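Local coordinates for protein beta-agarase D (Zobellia galactanivorans, PDB 4ASM) that hydrolyses the beta-1,4-linkages of agarose at random points along the chain, with retention of anomeric configuration, through this family GH16 catalytic domain, at residues F35-N40 and F48-N53; N58-R63 and Q67-E72; P132-A137 and E234-G239. One frame throughout, in Å; residues are numbered along the deposited sequence.

Contacts 1 and 2 are neighbours in the loops that lead into and out of the short strands 47-48 and 56-57. Their centres lie 21 Å apart, yet they touch, Phe48 CE2 resting 3.9 Å from Asn58 N. Both come close to residues that probably bind agarose, as judged from related enzymes: the side chain of Phe48 is about 4 Å from that of Val86, and the side chain of Tyr60 about 6 Å from that of Glu326. Contact 1 also carries one ligand of the calcium ion. Contact 3 stands apart within the beta-sandwich, away from these sites; its nearest atoms are about 7 Å from contact 1 and about 14 Å from contact 2.

Contact 1 of 3, residues F35-N40 and F48-N53. With CA (calcium ion), chain B.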
loop_
_atom_site.group_PDB
_atom_site.type_symbol
_atom_site.label_atom_id
_atom_site.label_comp_id
_atom_site.label_asym_id
_atom_site.label_seq_id
_atom_site.Cartn_x
_atom_site.Cartn_y
_atom_site.Cartn_z
ATOM N N PHE A 35 -13.558 10.767 -8.727
ATOM C CA PHE A 35 -14.426 10.780 -7.534
ATOM C C PHE A 35 -15.247 12.057 -7.342
ATOM O O PHE A 35 -15.379 12.541 -6.223
ATOM C CB PHE A 35 -13.592 10.537 -6.258
ATOM C CG PHE A 35 -12.927 9.178 -6.209
ATOM C CD1 PHE A 35 -13.705 8.030 -6.210
ATOM C CD2 PHE A 35 -11.533 9.046 -6.106
ATOM C CE1 PHE A 35 -13.122 6.768 -6.142
ATOM C CE2 PHE A 35 -10.942 7.779 -6.029
ATOM C CZ PHE A 35 -11.727 6.649 -6.054
ATOM N N ASN A 36 -15.849 12.563 -8.421
ATOM C CA ASN A 36 -16.553 13.854 -8.325
ATOM C C ASN A 36 -18.081 13.732 -8.270
ATOM O O ASN A 36 -18.814 14.735 -8.206
ATOM C CB ASN A 36 -16.036 14.803 -9.402
ATOM C CG ASN A 36 -14.579 15.198 -9.156
ATOM O OD1 ASN A 36 -14.103 15.170 -8.001
ATOM N ND2 ASN A 36 -13.863 15.536 -10.217
ATOM N N TYR A 37 -18.524 12.490 -8.193
ATOM C CA TYR A 37 -19.923 12.120 -8.147
ATOM C C TYR A 37 -20.346 11.858 -6.709
ATOM O O TYR A 37 -19.537 11.985 -5.772
ATOM C CB TYR A 37 -20.131 10.876 -9.025
ATOM C CG TYR A 37 -19.204 9.706 -8.701
ATOM C CD1 TYR A 37 -17.927 9.622 -9.269
ATOM C CD2 TYR A 37 -19.613 8.699 -7.833
ATOM C CE1 TYR A 37 -17.080 8.546 -8.962
ATOM C CE2 TYR A 37 -18.774 7.646 -7.512
ATOM C CZ TYR A 37 -17.523 7.574 -8.096
ATOM O OH TYR A 37 -16.702 6.505 -7.776
ATOM N N THR A 38 -21.614 11.502 -6.528
ATOM C CA THR A 38 -22.139 11.140 -5.229
ATOM C C THR A 38 -22.342 9.637 -5.151
ATOM O O THR A 38 -22.953 9.035 -6.037
ATOM C CB THR A 38 -23.464 11.906 -4.924
ATOM O OG1 THR A 38 -23.177 13.307 -4.837
ATOM C CG2 THR A 38 -24.088 11.434 -3.609
ATOM N N PHE A 39 -21.763 9.027 -4.117
ATOM C CA PHE A 39 -22.096 7.679 -3.717
ATOM C C PHE A 39 -22.359 7.749 -2.219
ATOM O O PHE A 39 -21.434 7.990 -1.432
ATOM C CB PHE A 39 -20.964 6.689 -4.033
ATOM C CG PHE A 39 -21.142 5.347 -3.368
ATOM C CD1 PHE A 39 -22.294 4.597 -3.575
ATOM C CD2 PHE A 39 -20.161 4.841 -2.518
ATOM C CE1 PHE A 39 -22.481 3.373 -2.946
ATOM C CE2 PHE A 39 -20.336 3.624 -1.865
ATOM C CZ PHE A 39 -21.503 2.875 -2.087
ATOM N N ASN A 40 -23.618 7.593 -1.818
ATOM C CA ASN A 40 -23.946 7.615 -0.402
ATOM C C ASN A 40 -23.648 6.262 0.234
ATOM O O ASN A 40 -23.882 5.220 -0.387
ATOM C CB ASN A 40 -25.401 8.039 -0.147
ATOM C CG ASN A 40 -25.632 9.520 -0.403
ATOM O OD1 ASN A 40 -26.177 9.884 -1.444
ATOM N ND2 ASN A 40 -25.210 10.381 0.533
ATOM N N PHE A 48 -20.193 0.871 -7.334
ATOM C CA PHE A 48 -20.389 2.315 -7.434
ATOM C C PHE A 48 -19.461 2.956 -8.449
ATOM O O PHE A 48 -18.482 2.358 -8.888
ATOM C CB PHE A 48 -20.336 3.019 -6.061
ATOM C CG PHE A 48 -18.999 2.941 -5.349
ATOM C CD1 PHE A 48 -18.055 3.934 -5.547
ATOM C CD2 PHE A 48 -18.719 1.921 -4.439
ATOM C CE1 PHE A 48 -16.815 3.926 -4.869
ATOM C CE2 PHE A 48 -17.485 1.905 -3.760
ATOM C CZ PHE A 48 -16.538 2.909 -3.988
ATOM N N GLY A 49 -19.815 4.170 -8.849
ATOM C CA GLY A 49 -19.096 4.931 -9.853
ATOM C C GLY A 49 -19.950 6.077 -10.362
ATOM O O GLY A 49 -21.087 6.251 -9.920
ATOM N N PRO A 50 -19.401 6.865 -11.284
ATOM C CA PRO A 50 -20.127 8.015 -11.847
ATOM C C PRO A 50 -21.213 7.542 -12.798
ATOM O O PRO A 50 -21.098 6.459 -13.375
ATOM C CB PRO A 50 -19.053 8.752 -12.642
ATOM C CG PRO A 50 -18.048 7.662 -13.013
ATOM C CD PRO A 50 -18.049 6.712 -11.855
ATOM N N ASN A 51 -22.257 8.347 -12.971
ATOM C CA ASN A 51 -23.337 8.006 -13.913
ATOM C C ASN A 51 -23.734 6.528 -13.789
ATOM O O ASN A 51 -24.042 6.057 -12.693
ATOM C CB ASN A 51 -22.910 8.341 -15.347
ATOM C CG ASN A 51 -24.071 8.825 -16.215
ATOM O OD1 ASN A 51 -25.076 8.131 -16.378
ATOM N ND2 ASN A 51 -23.922 10.018 -16.791
ATOM N N GLY A 52 -23.701 5.804 -14.908
ATOM C CA GLY A 52 -23.993 4.366 -14.895
ATOM C C GLY A 52 -22.806 3.481 -14.520
ATOM O O GLY A 52 -22.987 2.312 -14.139
ATOM N N ASN A 53 -21.597 4.031 -14.614
ATOM C CA ASN A 53 -20.371 3.235 -14.479
ATOM C C ASN A 53 -20.216 2.497 -13.154
ATOM O O ASN A 53 -20.475 3.035 -12.075
ATOM C CB ASN A 53 -19.129 4.096 -14.705
ATOM C CG ASN A 53 -19.017 4.615 -16.121
ATOM O OD1 ASN A 53 -19.824 4.286 -16.998
ATOM N ND2 ASN A 53 -18.004 5.441 -16.356
HETATM CA CA CA B . -11.821 14.645 -7.160
HETATM O O HOH W 1 -21.826 6.394 -7.325
HETATM O O HOH W 2 -12.307 16.953 -6.592
#
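Tyr37 lays one face of its ring along the backbone of Gly49 and Pro50, where the chain leaves strand 47-48. Its CG sits between the backbone N and the carbonyl carbon (chi1 53°), which turns the ring back over the opposing loop. From the base outward, CB comes 4.0 Å from Pro50 CA, and CG nears the same atom. The ring then divides its contacts: CD1 and CE1 run over the proline, and Pro50 CD lies over the face in a CH-pi contact, 3.6 Å from Tyr37 CE1, while CD2 and CE2 lie against the Gly49 peptide, CE2 at 3.5 Å from Gly49 C. CZ rests on Gly49 CA, and OH ends 3.7 Å from Phe48 CD1, at the edge of that ring. The hydroxyl is hydrogen-bonded to Asp33.

Two residues on, Phe39 forms an offset stack on Phe48, with centroids 4.2 Å apart and planes only 5° from parallel. The displacement brings Phe48 CB over the Phe39 face. Trp56 also meets the Phe48 ring. The two loops, which flank strand 47-48 in the GH16 domain, thus pack on strand 84-87 through Val84 and Val86, the latter probably a substrate-binding residue, as in related enzymes. A type II' turn runs from Pro50 to Asn53, and a side chain on Gly49 would run into Asn53 O. Asn36 OD1 binds the calcium ion at 2.5 Å; Asp9, Asp34, Gly89 and Asp354 share the metal.

No direct hydrogen bond joins the two segments. A water donates to both Thr38 O and Gly49 O, the latter at 2.7 Å. The contact therefore depends mainly on aromatic and CH-pi packing, with the phenol directed to Asp33, while Asn36, which does not touch 48-53, serves the calcium ion.

Contact 2 of 3, residues N58-R63 and Q67-E72; sequences NKYHNR and QPNNFE
An Asx turn at Asn69 packs against Tyr60 and His61 within the long loop joining strands 56-57 and 77-79. Asn69 OD1 accepts from Phe71 N at 3.1 Å, in the carbonyl plane and nearly straight (163°), which fixes the amide obliquely against the Tyr60 ring, its plane 74° from that of the ring, with CG 3.6 Å from Tyr60 CE2. With CG anti to the backbone N, the amide reaches inward while Asn69 CB presses on His61 O at 3.0 Å. ND2 donates to a water near His61, whose imidazole is bound to Asp320 and Asp157. Replacing Asn69 by alanine is likely to leave Phe71 N without its acceptor and the water without that donor, and to open a gap beside Tyr60.

Phe71, set by this turn, points its edge at the Tyr60 face in an offset edge-to-face pair (planes at 61°). The extended Lys59 chain brings NZ to Asn70 OD1 at 2.8 Å. Separately, Arg63 N donates to Gln67 O at 2.8 Å, and Arg63 NE makes a weak bond to Pro68 O, near the guanidinium plane. One water donates to Tyr60 O and Asn62 OD1 and accepts from Asn69 N.

The loop thus folds back on itself around an Asx turn, with Lys59 touching Gln81, which probably binds substrate, as in related enzymes.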
loop_
_atom_site.group_PDB
_atom_site.type_symbol
_atom_site.label_atom_id
_atom_site.label_comp_id
_atom_site.label_asym_id
_atom_site.label_seq_id
_atom_site.Cartn_x
_atom_site.Cartn_y
_atom_site.Cartn_z
ATOM N N ASN A 58 -17.782 -1.840 -2.669
ATOM C CA ASN A 58 -17.462 -1.431 -1.302
ATOM C C ASN A 58 -17.072 -2.587 -0.391
ATOM O O ASN A 58 -17.456 -2.625 0.796
ATOM C CB ASN A 58 -18.598 -0.576 -0.697
ATOM C CG ASN A 58 -19.937 -1.318 -0.626
ATOM O OD1 ASN A 58 -20.104 -2.399 -1.214
ATOM N ND2 ASN A 58 -20.897 -0.737 0.101
ATOM N N LYS A 59 -16.259 -3.500 -0.927
ATOM C CA LYS A 59 -15.815 -4.649 -0.165
ATOM C C LYS A 59 -14.403 -5.045 -0.588
ATOM O O LYS A 59 -13.972 -4.717 -1.681
ATOM C CB LYS A 59 -16.813 -5.817 -0.368
ATOM C CG LYS A 59 -16.564 -7.051 0.481
ATOM C CD LYS A 59 -17.745 -8.014 0.298
ATOM C CE LYS A 59 -17.515 -9.306 1.060
ATOM N NZ LYS A 59 -18.790 -10.097 1.155
ATOM N N TYR A 60 -13.714 -5.748 0.307
ATOM C CA TYR A 60 -12.464 -6.412 -0.033
ATOM C C TYR A 60 -12.676 -7.349 -1.224
ATOM O O TYR A 60 -13.776 -7.833 -1.462
ATOM C CB TYR A 60 -12.046 -7.205 1.191
ATOM C CG TYR A 60 -10.745 -7.936 1.131
ATOM C CD1 TYR A 60 -9.534 -7.249 0.939
ATOM C CD2 TYR A 60 -10.696 -9.306 1.341
ATOM C CE1 TYR A 60 -8.300 -7.931 0.951
ATOM C CE2 TYR A 60 -9.482 -9.988 1.331
ATOM C CZ TYR A 60 -8.288 -9.300 1.142
ATOM O OH TYR A 60 -7.075 -9.980 1.145
ATOM N N HIS A 61 -11.601 -7.618 -1.954
ATOM C CA HIS A 61 -11.698 -8.186 -3.305
ATOM C C HIS A 61 -12.239 -9.611 -3.380
ATOM O O HIS A 61 -11.963 -10.449 -2.514
ATOM C CB HIS A 61 -10.331 -8.066 -4.022
ATOM C CG HIS A 61 -9.269 -9.008 -3.523
ATOM N ND1 HIS A 61 -8.223 -9.404 -4.328
ATOM C CD2 HIS A 61 -9.099 -9.645 -2.338
ATOM C CE1 HIS A 61 -7.444 -10.226 -3.651
ATOM N NE2 HIS A 61 -7.949 -10.391 -2.442
ATOM N N ASN A 62 -13.012 -9.865 -4.433
ATOM C CA ASN A 62 -13.541 -11.219 -4.662
ATOM C C ASN A 62 -12.446 -12.245 -4.906
ATOM O O ASN A 62 -11.327 -11.925 -5.321
ATOM C CB ASN A 62 -14.502 -11.239 -5.859
ATOM C CG ASN A 62 -15.789 -10.477 -5.611
ATOM O OD1 ASN A 62 -16.259 -10.350 -4.487
ATOM N ND2 ASN A 62 -16.372 -9.969 -6.694
ATOM N N ARG A 63 -12.806 -13.503 -4.673
ATOM C CA ARG A 63 -11.977 -14.639 -5.055
ATOM C C ARG A 63 -11.834 -14.764 -6.574
ATOM O O ARG A 63 -12.635 -14.205 -7.311
ATOM C CB ARG A 63 -12.616 -15.901 -4.490
ATOM C CG ARG A 63 -12.523 -15.964 -3.001
ATOM C CD ARG A 63 -13.429 -17.023 -2.433
ATOM N NE ARG A 63 -13.333 -17.035 -0.979
ATOM C CZ ARG A 63 -12.355 -17.627 -0.298
ATOM N NH1 ARG A 63 -11.389 -18.277 -0.944
ATOM N NH2 ARG A 63 -12.344 -17.580 1.028
ATOM N N GLN A 67 -16.607 -15.451 -6.294
ATOM C CA GLN A 67 -17.271 -15.557 -4.996
ATOM C C GLN A 67 -16.657 -14.554 -4.024
ATOM O O GLN A 67 -15.491 -14.185 -4.189
ATOM C CB GLN A 67 -17.177 -16.992 -4.446
ATOM C CG GLN A 67 -18.076 -18.002 -5.177
ATOM C CD GLN A 67 -19.550 -17.601 -5.137
ATOM O OE1 GLN A 67 -20.193 -17.661 -4.088
ATOM N NE2 GLN A 67 -20.084 -17.182 -6.280
ATOM N N PRO A 68 -17.437 -14.093 -3.030
ATOM C CA PRO A 68 -16.884 -13.118 -2.089
ATOM C C PRO A 68 -15.702 -13.674 -1.293
ATOM O O PRO A 68 -15.629 -14.880 -0.991
ATOM C CB PRO A 68 -18.066 -12.797 -1.166
ATOM C CG PRO A 68 -19.310 -13.246 -1.932
ATOM C CD PRO A 68 -18.849 -14.423 -2.725
ATOM N N ASN A 69 -14.757 -12.787 -0.977
ATOM C CA ASN A 69 -13.733 -13.092 -0.007
ATOM C C ASN A 69 -14.165 -12.373 1.262
ATOM O O ASN A 69 -14.162 -11.137 1.316
ATOM C CB ASN A 69 -12.369 -12.599 -0.502
ATOM C CG ASN A 69 -11.237 -12.999 0.425
ATOM O OD1 ASN A 69 -11.421 -13.109 1.641
ATOM N ND2 ASN A 69 -10.054 -13.212 -0.140
ATOM N N ASN A 70 -14.544 -13.146 2.283
ATOM C CA ASN A 70 -15.159 -12.574 3.474
ATOM C C ASN A 70 -14.175 -12.260 4.610
ATOM O O ASN A 70 -14.591 -12.019 5.748
ATOM C CB ASN A 70 -16.334 -13.443 3.944
ATOM C CG ASN A 70 -17.501 -13.437 2.949
ATOM O OD1 ASN A 70 -17.822 -12.411 2.344
ATOM N ND2 ASN A 70 -18.140 -14.586 2.787
ATOM N N PHE A 71 -12.877 -12.259 4.291
ATOM C CA PHE A 71 -11.846 -11.802 5.220
ATOM C C PHE A 71 -12.178 -10.401 5.682
ATOM O O PHE A 71 -12.459 -9.524 4.870
ATOM C CB PHE A 71 -10.484 -11.815 4.535
ATOM C CG PHE A 71 -9.337 -11.326 5.405
ATOM C CD1 PHE A 71 -9.075 -11.920 6.638
ATOM C CD2 PHE A 71 -8.527 -10.284 4.975
ATOM C CE1 PHE A 71 -8.010 -11.476 7.431
ATOM C CE2 PHE A 71 -7.466 -9.842 5.753
ATOM C CZ PHE A 71 -7.215 -10.436 6.984
ATOM N N GLU A 72 -12.140 -10.191 6.990
ATOM C CA GLU A 72 -12.614 -8.921 7.513
ATOM C C GLU A 72 -11.521 -7.950 7.915
ATOM O O GLU A 72 -11.809 -6.881 8.416
ATOM C CB GLU A 72 -13.665 -9.123 8.616
ATOM C CG GLU A 72 -15.008 -9.682 8.090
ATOM C CD GLU A 72 -16.117 -9.629 9.146
ATOM O OE1 GLU A 72 -15.907 -10.149 10.256
ATOM O OE2 GLU A 72 -17.202 -9.064 8.848
HETATM O O HOH W 3 -15.417 -10.105 -1.816
HETATM O O HOH W 4 -9.648 -12.875 -3.161
HETATM O O HOH W 5 -14.582 -15.997 2.257
#

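Contact 3 of 3, residues P132-A137 and E234-G239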
loop_
_atom_site.group_PDB
_atom_site.type_symbol
_atom_site.label_atom_id
_atom_site.label_comp_id
_atom_site.label_asym_id
_atom_site.label_seq_id
_atom_site.Cartn_x
_atom_site.Cartn_y
_atom_site.Cartn_z
ATOM N N PRO A 132 2.828 -3.682 -18.155
ATOM C CA PRO A 132 3.316 -2.406 -17.664
ATOM C C PRO A 132 2.151 -1.478 -17.340
ATOM O O PRO A 132 1.230 -1.316 -18.149
ATOM C CB PRO A 132 4.149 -1.873 -18.835
ATOM C CG PRO A 132 3.490 -2.497 -20.065
ATOM C CD PRO A 132 2.831 -3.763 -19.629
ATOM N N VAL A 133 2.188 -0.878 -16.154
ATOM C CA VAL A 133 1.085 -0.029 -15.713
ATOM C C VAL A 133 1.587 0.935 -14.642
ATOM O O VAL A 133 2.402 0.552 -13.791
ATOM C CB VAL A 133 -0.121 -0.868 -15.193
ATOM C CG1 VAL A 133 0.238 -1.635 -13.928
ATOM C CG2 VAL A 133 -1.364 -0.001 -15.002
ATOM N N PHE A 134 1.091 2.163 -14.706
ATOM C CA PHE A 134 1.363 3.186 -13.690
ATOM C C PHE A 134 0.069 3.583 -12.986
ATOM O O PHE A 134 -0.931 3.904 -13.642
ATOM C CB PHE A 134 2.019 4.408 -14.353
ATOM C CG PHE A 134 2.209 5.581 -13.434
ATOM C CD1 PHE A 134 3.125 5.520 -12.390
ATOM C CD2 PHE A 134 1.472 6.747 -13.629
ATOM C CE1 PHE A 134 3.286 6.612 -11.538
ATOM C CE2 PHE A 134 1.624 7.848 -12.782
ATOM C CZ PHE A 134 2.539 7.766 -11.730
ATOM N N VAL A 135 0.079 3.517 -11.655
ATOM C CA VAL A 135 -1.108 3.840 -10.854
ATOM C C VAL A 135 -0.707 4.937 -9.888
ATOM O O VAL A 135 0.261 4.775 -9.155
ATOM C CB VAL A 135 -1.616 2.595 -10.048
ATOM C CG1 VAL A 135 -2.919 2.915 -9.302
ATOM C CG2 VAL A 135 -1.831 1.394 -10.988
ATOM N N GLU A 136 -1.456 6.033 -9.876
ATOM C CA GLU A 136 -1.133 7.152 -8.984
ATOM C C GLU A 136 -2.392 7.765 -8.387
ATOM O O GLU A 136 -3.397 7.917 -9.093
ATOM C CB GLU A 136 -0.352 8.238 -9.757
ATOM C CG GLU A 136 0.140 9.407 -8.904
ATOM C CD GLU A 136 0.677 10.555 -9.717
ATOM O OE1 GLU A 136 0.130 10.823 -10.805
ATOM O OE2 GLU A 136 1.643 11.204 -9.265
ATOM N N ALA A 137 -2.333 8.140 -7.107
ATOM C CA ALA A 137 -3.462 8.766 -6.430
ATOM C C ALA A 137 -3.076 10.073 -5.773
ATOM O O ALA A 137 -1.929 10.244 -5.349
ATOM C CB ALA A 137 -4.058 7.825 -5.384
ATOM N N GLU A 234 8.789 1.224 -9.566
ATOM C CA GLU A 234 9.300 2.565 -9.273
ATOM C C GLU A 234 8.237 3.313 -8.488
ATOM O O GLU A 234 7.049 3.213 -8.831
ATOM C CB GLU A 234 9.585 3.327 -10.556
ATOM C CG GLU A 234 10.606 2.667 -11.480
ATOM C CD GLU A 234 10.543 3.168 -12.914
ATOM O OE1 GLU A 234 9.695 4.030 -13.231
ATOM O OE2 GLU A 234 11.375 2.693 -13.720
ATOM N N TYR A 235 8.648 4.039 -7.441
ATOM C CA TYR A 235 7.723 4.771 -6.573
ATOM C C TYR A 235 7.912 6.268 -6.724
ATOM O O TYR A 235 9.034 6.730 -6.934
ATOM C CB TYR A 235 7.936 4.383 -5.099
ATOM C CG TYR A 235 7.580 2.962 -4.788
ATOM C CD1 TYR A 235 8.469 1.927 -5.050
ATOM C CD2 TYR A 235 6.333 2.650 -4.255
ATOM C CE1 TYR A 235 8.118 0.609 -4.781
ATOM C CE2 TYR A 235 5.988 1.346 -3.956
ATOM C CZ TYR A 235 6.877 0.330 -4.238
ATOM O OH TYR A 235 6.531 -0.981 -3.985
ATOM N N PHE A 236 6.806 7.005 -6.622
ATOM C CA PHE A 236 6.783 8.459 -6.847
ATOM C C PHE A 236 5.951 9.120 -5.771
ATOM O O PHE A 236 4.873 8.625 -5.426
ATOM C CB PHE A 236 6.147 8.773 -8.210
ATOM C CG PHE A 236 6.855 8.131 -9.359
ATOM C CD1 PHE A 236 6.616 6.789 -9.671
ATOM C CD2 PHE A 236 7.771 8.839 -10.122
ATOM C CE1 PHE A 236 7.290 6.158 -10.718
ATOM C CE2 PHE A 236 8.453 8.203 -11.180
ATOM C CZ PHE A 236 8.196 6.872 -11.475
ATOM N N VAL A 237 6.458 10.236 -5.234
ATOM C CA VAL A 237 5.734 11.054 -4.264
ATOM C C VAL A 237 5.822 12.490 -4.737
ATOM O O VAL A 237 6.924 13.015 -4.986
ATOM C CB VAL A 237 6.317 10.931 -2.840
ATOM C CG1 VAL A 237 5.547 11.852 -1.874
ATOM C CG2 VAL A 237 6.208 9.498 -2.363
ATOM N N ASP A 238 4.655 13.103 -4.882
ATOM C CA ASP A 238 4.549 14.490 -5.342
ATOM C C ASP A 238 5.339 14.749 -6.636
ATOM O O ASP A 238 6.031 15.773 -6.793
ATOM C CB ASP A 238 4.946 15.444 -4.212
ATOM C CG ASP A 238 3.923 15.477 -3.096
ATOM O OD1 ASP A 238 2.768 15.075 -3.323
ATOM O OD2 ASP A 238 4.282 15.887 -1.970
ATOM N N GLY A 239 5.248 13.801 -7.561
ATOM C CA GLY A 239 5.867 13.952 -8.864
ATOM C C GLY A 239 7.344 13.604 -8.969
ATOM O O GLY A 239 7.934 13.705 -10.036
HETATM O O HOH W 6 3.722 11.230 -7.453
#
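Phe236 and Phe134 meet across the strand that separates them: in the beta-sandwich of the GH16 domain, strand 220-229 pairs with both 133-140 and 232-237, so the two rings reach over a next-but-one neighbour in the sheet. Taken in order, the second segment starts at Glu234, where Glu234 CA is 9.1 Å from Phe134 CA, too far for backbone pairing.

Two residues on, Phe236 turns its side chain toward strand 133-140. Its CG is anti to the carbonyl carbon (chi1 -58°), and this presents the ring face to the edge of Phe134. The pair is offset edge-to-face, with centroids 5.7 Å apart and planes almost perpendicular at 87°. A single ring atom of Phe134 does the touching: CE1 comes 3.8 Å from Phe236 CD1 and 4.1 Å from Phe236 CE1. Pro16 and Ala17, from a loop near the N-terminus, pack on both rings.

The strand ends at Val237, and Asp238 and Gly239 form the turn of the beta hairpin between strands 232-237 and 240-246. Gly239 has a positive phi, a backbone shape in which a CB would collide with the preceding carbonyl oxygen. Its N donates to a water at 3.0 Å, and that water donates in turn to Glu136 OE2 at 2.8 Å. The same carboxylate is held by salt bridges from OE1 to Arg357 and from OE2 to Arg222.

With no direct hydrogen bond between the segments, the contact combines one aromatic edge with one water bridge. The buried Glu136 is probably kept ionised by its two arginines, and one water links it to the hairpin turn, so that a polar link lies beside the hydrophobic pair.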